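Local atomic coordinates of oligopeptide-binding protein oppA (Lactococcus lactis, PDB entry 3DRF), a protein that binds oligopeptides in a voluminous cavity that closes like a Venus fly-trap, as the receptor component of the OppABCDF ABC transporter. Residues G32-P44 against S270-Q282. Residues are numbered along the deposited sequence; the frame is centred on the assembly and turned at random.
Sequences GGNLKVAYQSDSP and SKYDIINGMVSSQ
Ser270, closing helix 263-268 in a Schellman motif, offers its carbonyl O to Lys36 NZ at 3.3 Å, and so begins a worked example of parallel strand pairing at the edge of a mixed sheet: strand 274-276 flanks strand 34-40, whose other neighbour is strand 252-258. The connection from 252-258 through helix 263-268 to 274-276 passes over the intervening strand 34-40, a beta-alpha-beta crossover of the kind common in periplasmic-binding-protein folds. Lys36 reaches the helix end by bending at chi3 (-68°), with Lys271 O a second, weak acceptor. Tyr272 lays its ring flat beneath the methyl of Ala38, a CH-pi contact with CB 3.5 Å from the centroid and practically on the ring normal; the OH goes on to Glu256. The Asp273 carboxylate takes Lys36 N on OD2 (2.9 Å) through its anti lone pair, while OD1 forms a salt bridge with Arg551; its own N donates to Lys36 O (2.8 Å), which Ile274 N reaches only weakly. The regular pattern then begins, Ala38 N bonding to Ile274 O and Asn276 N to Ala38 O. Asn276 O takes Gln40 N at 3.0 Å and also sits over one face of the Tyr39 ring, next to Gly277 CA. A water bridges Gly277 O and Gln40 O. Beyond the strand, the extended Gln40 side chain (chi1 -172°) runs past Met278 to let OE1 accept Val279 N at 3.1 Å. Its amide stands almost perpendicular to that of Gln282; Gln40 NE2, also bonded to Ser263 OG, donates to Gln282 OE1 at 2.9 Å, the acceptor nearly in the Gln40 amide plane.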
loop_
_atom_site.group_PDB
_atom_site.type_symbol
_atom_site.label_atom_id
_atom_site.label_comp_id
_atom_site.label_asym_id
_atom_site.label_seq_id
_atom_site.Cartn_x
_atom_site.Cartn_y
_atom_site.Cartn_z
ATOM N N GLY A 32 -5.285 -0.213 34.406
ATOM C CA GLY A 32 -6.117 0.224 33.309
ATOM C C GLY A 32 -6.971 -0.852 32.595
ATOM O O GLY A 32 -7.033 -1.978 32.955
ATOM N N GLY A 33 -7.670 -0.424 31.561
ATOM C CA GLY A 33 -8.668 -1.243 30.917
ATOM C C GLY A 33 -8.166 -2.257 29.898
ATOM O O GLY A 33 -6.987 -2.357 29.641
ATOM N N ASN A 34 -9.113 -2.972 29.332
ATOM C CA ASN A 34 -8.841 -4.022 28.350
ATOM C C ASN A 34 -9.644 -3.727 27.095
ATOM O O ASN A 34 -10.804 -3.945 27.046
ATOM C CB ASN A 34 -9.185 -5.400 28.950
ATOM C CG ASN A 34 -8.306 -5.692 30.193
ATOM O OD1 ASN A 34 -7.132 -5.890 30.108
ATOM N ND2 ASN A 34 -8.901 -5.662 31.343
ATOM N N LEU A 35 -8.949 -3.221 26.096
ATOM C CA LEU A 35 -9.587 -2.732 24.873
ATOM C C LEU A 35 -9.744 -3.858 23.868
ATOM O O LEU A 35 -8.914 -4.698 23.776
ATOM C CB LEU A 35 -8.707 -1.604 24.281
ATOM C CG LEU A 35 -9.253 -0.832 23.057
ATOM C CD1 LEU A 35 -10.305 0.163 23.537
ATOM C CD2 LEU A 35 -8.113 -0.066 22.420
ATOM N N LYS A 36 -10.826 -3.821 23.136
ATOM C CA LYS A 36 -11.098 -4.813 22.110
ATOM C C LYS A 36 -11.209 -4.112 20.755
ATOM O O LYS A 36 -12.087 -3.311 20.564
ATOM C CB LYS A 36 -12.422 -5.546 22.400
ATOM C CG LYS A 36 -12.309 -6.454 23.689
ATOM C CD LYS A 36 -13.516 -7.276 23.778
ATOM C CE LYS A 36 -14.578 -6.297 24.067
ATOM N NZ LYS A 36 -15.934 -6.989 24.322
ATOM N N VAL A 37 -10.323 -4.443 19.831
ATOM C CA VAL A 37 -10.269 -3.839 18.508
ATOM C C VAL A 37 -10.362 -4.923 17.446
ATOM O O VAL A 37 -9.894 -5.995 17.621
ATOM C CB VAL A 37 -8.910 -3.058 18.321
ATOM C CG1 VAL A 37 -8.941 -2.191 17.052
ATOM C CG2 VAL A 37 -8.619 -2.156 19.514
ATOM N N ALA A 38 -10.978 -4.592 16.325
ATOM C CA ALA A 38 -10.960 -5.426 15.132
ATOM C C ALA A 38 -10.584 -4.644 13.867
ATOM O O ALA A 38 -10.751 -3.467 13.772
ATOM C CB ALA A 38 -12.332 -6.178 14.938
ATOM N N TYR A 39 -10.113 -5.415 12.898
ATOM C CA TYR A 39 -9.963 -4.970 11.507
ATOM C C TYR A 39 -10.885 -5.802 10.625
ATOM O O TYR A 39 -10.905 -6.991 10.724
ATOM C CB TYR A 39 -8.471 -5.086 11.063
ATOM C CG TYR A 39 -8.189 -4.333 9.786
ATOM C CD1 TYR A 39 -7.657 -3.049 9.807
ATOM C CD2 TYR A 39 -8.509 -4.882 8.548
ATOM C CE1 TYR A 39 -7.436 -2.365 8.612
ATOM C CE2 TYR A 39 -8.281 -4.227 7.417
ATOM C CZ TYR A 39 -7.770 -2.969 7.463
ATOM O OH TYR A 39 -7.544 -2.316 6.270
ATOM N N GLN A 40 -11.634 -5.119 9.783
ATOM C CA GLN A 40 -12.549 -5.794 8.883
ATOM C C GLN A 40 -11.790 -6.449 7.719
ATOM O O GLN A 40 -11.146 -5.818 6.942
ATOM C CB GLN A 40 -13.599 -4.811 8.352
ATOM C CG GLN A 40 -14.712 -5.551 7.552
ATOM C CD GLN A 40 -15.741 -4.572 7.049
ATOM O OE1 GLN A 40 -15.579 -3.971 6.021
ATOM N NE2 GLN A 40 -16.803 -4.416 7.816
ATOM N N SER A 41 -11.919 -7.761 7.693
ATOM C CA SER A 41 -11.261 -8.556 6.693
ATOM C C SER A 41 -11.997 -9.871 6.497
ATOM O O SER A 41 -12.251 -10.542 7.424
ATOM C CB SER A 41 -9.808 -8.855 7.140
ATOM O OG SER A 41 -9.143 -9.678 6.192
ATOM N N ASP A 42 -12.279 -10.195 5.258
ATOM C CA ASP A 42 -12.856 -11.488 4.908
ATOM C C ASP A 42 -11.793 -12.611 4.738
ATOM O O ASP A 42 -12.116 -13.754 4.699
ATOM C CB ASP A 42 -13.748 -11.359 3.644
ATOM C CG ASP A 42 -15.052 -10.589 3.939
ATOM O OD1 ASP A 42 -15.543 -10.790 4.991
ATOM O OD2 ASP A 42 -15.447 -9.759 3.164
ATOM N N SER A 43 -10.541 -12.219 4.650
ATOM C CA SER A 43 -9.431 -13.178 4.612
ATOM C C SER A 43 -8.703 -13.290 5.957
ATOM O O SER A 43 -8.655 -12.371 6.707
ATOM C CB SER A 43 -8.393 -12.729 3.575
ATOM O OG SER A 43 -8.883 -12.850 2.263
ATOM N N PRO A 44 -8.093 -14.425 6.218
ATOM C CA PRO A 44 -7.283 -14.590 7.423
ATOM C C PRO A 44 -6.145 -13.555 7.484
ATOM O O PRO A 44 -5.540 -13.193 6.504
ATOM C CB PRO A 44 -6.705 -16.018 7.272
ATOM C CG PRO A 44 -7.597 -16.697 6.358
ATOM C CD PRO A 44 -8.164 -15.654 5.423
ATOM N N SER A 270 -21.565 -5.003 21.091
ATOM C CA SER A 270 -20.359 -4.515 21.821
ATOM C C SER A 270 -19.226 -5.523 21.875
ATOM O O SER A 270 -18.443 -5.515 22.793
ATOM C CB SER A 270 -20.743 -4.063 23.246
ATOM O OG SER A 270 -21.456 -2.873 23.234
ATOM N N LYS A 271 -19.132 -6.369 20.888
ATOM C CA LYS A 271 -18.034 -7.307 20.777
ATOM C C LYS A 271 -16.666 -6.592 20.610
ATOM O O LYS A 271 -15.672 -7.077 21.093
ATOM C CB LYS A 271 -18.275 -8.261 19.617
ATOM C CG LYS A 271 -17.258 -9.424 19.417
ATOM C CD LYS A 271 -17.763 -10.416 18.394
ATOM C CE LYS A 271 -16.707 -11.388 17.930
ATOM N NZ LYS A 271 -16.433 -12.291 18.950
ATOM N N TYR A 272 -16.676 -5.445 19.935
ATOM C CA TYR A 272 -15.476 -4.611 19.735
ATOM C C TYR A 272 -15.728 -3.186 20.168
ATOM O O TYR A 272 -16.786 -2.670 19.918
ATOM C CB TYR A 272 -15.018 -4.668 18.268
ATOM C CG TYR A 272 -14.713 -6.094 17.838
ATOM C CD1 TYR A 272 -13.643 -6.798 18.406
ATOM C CD2 TYR A 272 -15.461 -6.749 16.879
ATOM C CE1 TYR A 272 -13.367 -8.054 18.033
ATOM C CE2 TYR A 272 -15.170 -8.039 16.526
ATOM C CZ TYR A 272 -14.123 -8.683 17.096
ATOM O OH TYR A 272 -13.813 -9.971 16.765
ATOM N N ASP A 273 -14.746 -2.561 20.767
ATOM C CA ASP A 273 -14.763 -1.141 21.066
ATOM C C ASP A 273 -14.517 -0.292 19.835
ATOM O O ASP A 273 -15.033 0.787 19.719
ATOM C CB ASP A 273 -13.717 -0.780 22.128
ATOM C CG ASP A 273 -13.958 -1.468 23.446
ATOM O OD1 ASP A 273 -15.045 -1.231 23.991
ATOM O OD2 ASP A 273 -13.112 -2.184 23.939
ATOM N N ILE A 274 -13.686 -0.791 18.933
ATOM C CA ILE A 274 -13.261 -0.057 17.714
ATOM C C ILE A 274 -13.210 -1.084 16.602
ATOM O O ILE A 274 -12.719 -2.146 16.826
ATOM C CB ILE A 274 -11.857 0.523 17.936
ATOM C CG1 ILE A 274 -11.822 1.526 19.122
ATOM C CG2 ILE A 274 -11.319 1.148 16.643
ATOM C CD1 ILE A 274 -10.464 2.022 19.463
ATOM N N ILE A 275 -13.690 -0.740 15.400
ATOM C CA ILE A 275 -13.406 -1.502 14.176
ATOM C C ILE A 275 -12.841 -0.596 13.086
ATOM O O ILE A 275 -13.411 0.387 12.752
ATOM C CB ILE A 275 -14.666 -2.252 13.617
ATOM C CG1 ILE A 275 -15.356 -3.120 14.720
ATOM C CG2 ILE A 275 -14.244 -3.077 12.405
ATOM C CD1 ILE A 275 -16.577 -3.842 14.250
ATOM N N ASN A 276 -11.664 -0.968 12.613
ATOM C CA ASN A 276 -10.968 -0.259 11.520
ATOM C C ASN A 276 -11.173 -0.973 10.197
ATOM O O ASN A 276 -11.387 -2.150 10.161
ATOM C CB ASN A 276 -9.466 -0.135 11.871
ATOM C CG ASN A 276 -9.246 0.842 13.018
ATOM O OD1 ASN A 276 -9.699 1.959 12.952
ATOM N ND2 ASN A 276 -8.587 0.389 14.067
ATOM N N GLY A 277 -11.090 -0.214 9.129
ATOM C CA GLY A 277 -11.201 -0.756 7.774
ATOM C C GLY A 277 -12.585 -1.070 7.249
ATOM O O GLY A 277 -12.714 -1.745 6.290
ATOM N N MET A 278 -13.615 -0.544 7.907
ATOM C CA MET A 278 -14.974 -0.860 7.461
ATOM C C MET A 278 -15.324 -0.257 6.114
ATOM O O MET A 278 -14.974 0.852 5.853
ATOM C CB MET A 278 -16.011 -0.432 8.514
ATOM C CG MET A 278 -15.918 -1.274 9.779
ATOM S SD MET A 278 -17.233 -0.846 10.975
ATOM C CE MET A 278 -18.710 -1.497 10.141
ATOM N N VAL A 279 -16.022 -1.039 5.302
ATOM C CA VAL A 279 -16.400 -0.663 3.940
ATOM C C VAL A 279 -17.405 0.525 3.945
ATOM O O VAL A 279 -18.217 0.686 4.832
ATOM C CB VAL A 279 -17.005 -1.859 3.159
ATOM C CG1 VAL A 279 -15.881 -2.858 2.773
ATOM C CG2 VAL A 279 -18.185 -2.530 3.879
ATOM N N SER A 280 -17.336 1.309 2.894
ATOM C CA SER A 280 -18.189 2.482 2.736
ATOM C C SER A 280 -19.685 2.148 2.750
ATOM O O SER A 280 -20.484 2.953 3.211
ATOM C CB SER A 280 -17.844 3.192 1.429
ATOM O OG SER A 280 -16.523 3.722 1.464
ATOM N N SER A 281 -20.047 0.958 2.289
ATOM C CA SER A 281 -21.474 0.590 2.179
ATOM C C SER A 281 -22.166 0.433 3.550
ATOM O O SER A 281 -23.350 0.462 3.616
ATOM C CB SER A 281 -21.667 -0.678 1.372
ATOM O OG SER A 281 -21.032 -1.780 2.002
ATOM N N GLN A 282 -21.399 0.241 4.612
ATOM C CA GLN A 282 -21.941 0.115 5.960
ATOM C C GLN A 282 -22.024 1.401 6.763
ATOM O O GLN A 282 -22.434 1.410 7.860
ATOM C CB GLN A 282 -21.081 -0.942 6.723
ATOM C CG GLN A 282 -21.241 -2.372 6.158
ATOM C CD GLN A 282 -20.265 -3.349 6.719
ATOM O OE1 GLN A 282 -19.324 -3.001 7.363
ATOM N NE2 GLN A 282 -20.507 -4.584 6.438
HETATM O O HOH W 1 -11.122 -3.654 5.223
#